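Long-range contact in cleavage stimulation factor 77 (Encephalitozoon cuniculi, PDB 2UY1), which is a helical-repeat protein related to suppressor of forked that probably takes part in mRNA 3'-end processing and may bind mRNA: residues S389-E394 against E401-L406. Numbering follows the deposited sequence. Where two conformers were deposited one is given.
Sequences SMIEYE and ELFREL
Met390 meets Leu406 through its side chain, with Met390 CG 4.0 Å from Leu406 CD1. Ile391 reaches two residues with its two branches. Ile391 CG2 packs obliquely on the Phe403 ring, 3.5 Å from Phe403 CE1. A chi1 of -74° puts the other branch opposite the carbonyl carbon, and this sends Ile391 CG1 past Leu406, 3.9 Å from Leu406 CB. The backbone O of Ile391 lies in the plane of the Phe403 ring, at its edge, 3.6 Å from Phe403 CD1. The bond from CA to CB of Glu394 points toward the partner helix. Glu394 CB touches Leu406 CD1, and Glu394 CG rests against the Phe403 backbone, 3.4 Å from Phe403 N. A bend at chi2 (55°) turns the carboxylate across Leu402, with Glu394 OE2 3.4 Å from Leu402 CB. This buried acid has polar partners: OE1 forms a salt bridge with Arg374, and OE2 accepts a hydrogen bond from Ser399 N in the turn between the helices. The two segments run antiparallel at 162°, their axes 9.1 Å apart. They form a helical hairpin, consistent with the TPR-like repeats of this family. Helix 370-379 packs on Met390, Leu402 and Leu406, while Phe361 of helix 354-367 touches Met390.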
loop_
_atom_site.group_PDB
_atom_site.type_symbol
_atom_site.label_atom_id
_atom_site.label_comp_id
_atom_site.label_asym_id
_atom_site.label_seq_id
_atom_site.Cartn_x
_atom_site.Cartn_y
_atom_site.Cartn_z
ATOM N N SER B 389 -7.743 7.892 -7.007
ATOM C CA SER B 389 -8.311 7.062 -8.126
ATOM C C SER B 389 -9.022 7.893 -9.151
ATOM O O SER B 389 -8.824 7.695 -10.375
ATOM C CB SER B 389 -9.244 5.966 -7.576
ATOM O OG SER B 389 -8.543 5.262 -6.551
ATOM N N MET B 390 -9.811 8.862 -8.696
ATOM C CA MET B 390 -10.519 9.758 -9.615
ATOM C C MET B 390 -9.552 10.674 -10.385
ATOM O O MET B 390 -9.723 10.919 -11.560
ATOM C CB MET B 390 -11.609 10.562 -8.842
ATOM C CG MET B 390 -12.525 11.446 -9.667
ATOM S SD MET B 390 -13.666 10.433 -10.692
ATOM C CE MET B 390 -12.724 10.255 -12.131
ATOM N N ILE B 391 -8.539 11.214 -9.718
ATOM C CA ILE B 391 -7.504 12.042 -10.391
ATOM C C ILE B 391 -6.752 11.211 -11.439
ATOM O O ILE B 391 -6.443 11.706 -12.538
ATOM C CB ILE B 391 -6.485 12.679 -9.310
ATOM C CG1 ILE B 391 -7.181 13.835 -8.540
ATOM C CG2 ILE B 391 -5.117 13.152 -10.011
ATOM C CD1 ILE B 391 -6.563 14.202 -7.116
ATOM N N GLU B 392 -6.401 9.981 -11.108
ATOM C CA GLU B 392 -5.653 9.121 -12.047
ATOM C C GLU B 392 -6.515 8.728 -13.257
ATOM O O GLU B 392 -6.079 8.818 -14.426
ATOM C CB GLU B 392 -5.139 7.838 -11.377
ATOM C CG GLU B 392 -4.399 6.778 -12.362
ATOM C CD GLU B 392 -2.964 7.166 -12.779
ATOM O OE1 GLU B 392 -2.548 8.342 -12.613
ATOM O OE2 GLU B 392 -2.209 6.301 -13.288
ATOM N N TYR B 393 -7.739 8.325 -12.971
ATOM C CA TYR B 393 -8.772 8.133 -14.078
ATOM C C TYR B 393 -8.988 9.317 -15.063
ATOM O O TYR B 393 -8.948 9.141 -16.284
ATOM C CB TYR B 393 -10.093 7.752 -13.439
ATOM C CG TYR B 393 -11.149 7.289 -14.447
ATOM C CD1 TYR B 393 -11.269 5.945 -14.775
ATOM C CD2 TYR B 393 -11.981 8.191 -15.064
ATOM C CE1 TYR B 393 -12.268 5.502 -15.647
ATOM C CE2 TYR B 393 -12.982 7.764 -15.969
ATOM C CZ TYR B 393 -13.102 6.438 -16.238
ATOM O OH TYR B 393 -14.045 5.991 -17.123
ATOM N N GLU B 394 -9.342 10.480 -14.542
ATOM C CA GLU B 394 -9.341 11.763 -15.326
ATOM C C GLU B 394 -8.105 12.069 -16.178
ATOM O O GLU B 394 -8.229 12.377 -17.397
ATOM C CB GLU B 394 -9.632 12.943 -14.359
ATOM C CG GLU B 394 -10.109 14.225 -15.058
ATOM C CD GLU B 394 -11.325 13.946 -15.925
ATOM O OE1 GLU B 394 -12.141 13.151 -15.498
ATOM O OE2 GLU B 394 -11.464 14.529 -17.005
ATOM N N GLU B 401 -8.171 19.784 -18.294
ATOM C CA GLU B 401 -8.934 20.842 -17.606
ATOM C C GLU B 401 -9.620 20.309 -16.355
ATOM O O GLU B 401 -9.453 20.847 -15.242
ATOM C CB GLU B 401 -9.980 21.498 -18.533
ATOM C CG GLU B 401 -9.467 22.674 -19.264
ATOM C CD GLU B 401 -10.596 23.486 -19.895
ATOM O OE1 GLU B 401 -11.821 23.188 -19.699
ATOM O OE2 GLU B 401 -10.236 24.481 -20.554
ATOM N N LEU B 402 -10.369 19.232 -16.504
ATOM C CA LEU B 402 -10.975 18.648 -15.312
ATOM C C LEU B 402 -9.955 18.071 -14.292
ATOM O O LEU B 402 -10.140 18.211 -13.068
ATOM C CB LEU B 402 -12.051 17.610 -15.666
ATOM C CG LEU B 402 -12.854 16.950 -14.491
ATOM C CD1 LEU B 402 -13.563 17.952 -13.451
ATOM C CD2 LEU B 402 -13.956 16.056 -15.055
ATOM N N PHE B 403 -8.930 17.370 -14.796
ATOM C CA PHE B 403 -7.805 16.854 -13.991
ATOM C C PHE B 403 -7.276 17.986 -13.092
ATOM O O PHE B 403 -7.111 17.796 -11.886
ATOM C CB PHE B 403 -6.719 16.270 -14.936
ATOM C CG PHE B 403 -5.373 16.030 -14.283
ATOM C CD1 PHE B 403 -5.122 14.878 -13.508
ATOM C CD2 PHE B 403 -4.354 17.019 -14.376
ATOM C CE1 PHE B 403 -3.852 14.704 -12.864
ATOM C CE2 PHE B 403 -3.157 16.834 -13.780
ATOM C CZ PHE B 403 -2.885 15.666 -13.054
ATOM N N ARG B 404 -7.074 19.182 -13.656
ATOM C CA ARG B 404 -6.483 20.317 -12.921
ATOM C C ARG B 404 -7.411 20.782 -11.817
ATOM O O ARG B 404 -6.969 21.101 -10.693
ATOM C CB ARG B 404 -6.142 21.485 -13.847
ATOM C CG ARG B 404 -4.829 21.386 -14.578
ATOM C CD ARG B 404 -4.458 22.699 -15.327
ATOM N NE ARG B 404 -3.051 22.647 -15.737
ATOM C CZ ARG B 404 -2.060 23.010 -14.944
ATOM N NH1 ARG B 404 -2.358 23.483 -13.750
ATOM N NH2 ARG B 404 -0.814 22.942 -15.353
ATOM N N GLU B 405 -8.722 20.782 -12.100
ATOM C CA GLU B 405 -9.775 21.115 -11.119
ATOM C C GLU B 405 -9.858 20.087 -9.978
ATOM O O GLU B 405 -9.910 20.451 -8.815
ATOM C CB GLU B 405 -11.140 21.259 -11.780
ATOM C CG GLU B 405 -11.401 22.646 -12.480
ATOM C CD GLU B 405 -12.616 22.645 -13.431
ATOM O OE1 GLU B 405 -13.355 21.643 -13.536
ATOM O OE2 GLU B 405 -12.816 23.642 -14.106
ATOM N N LEU B 406 -9.834 18.800 -10.284
ATOM C CA LEU B 406 -9.774 17.761 -9.239
ATOM C C LEU B 406 -8.507 17.804 -8.338
ATOM O O LEU B 406 -8.609 17.516 -7.147
ATOM C CB LEU B 406 -9.838 16.372 -9.861
ATOM C CG LEU B 406 -11.114 16.011 -10.603
ATOM C CD1 LEU B 406 -10.901 14.694 -11.349
ATOM C CD2 LEU B 406 -12.257 15.888 -9.577
#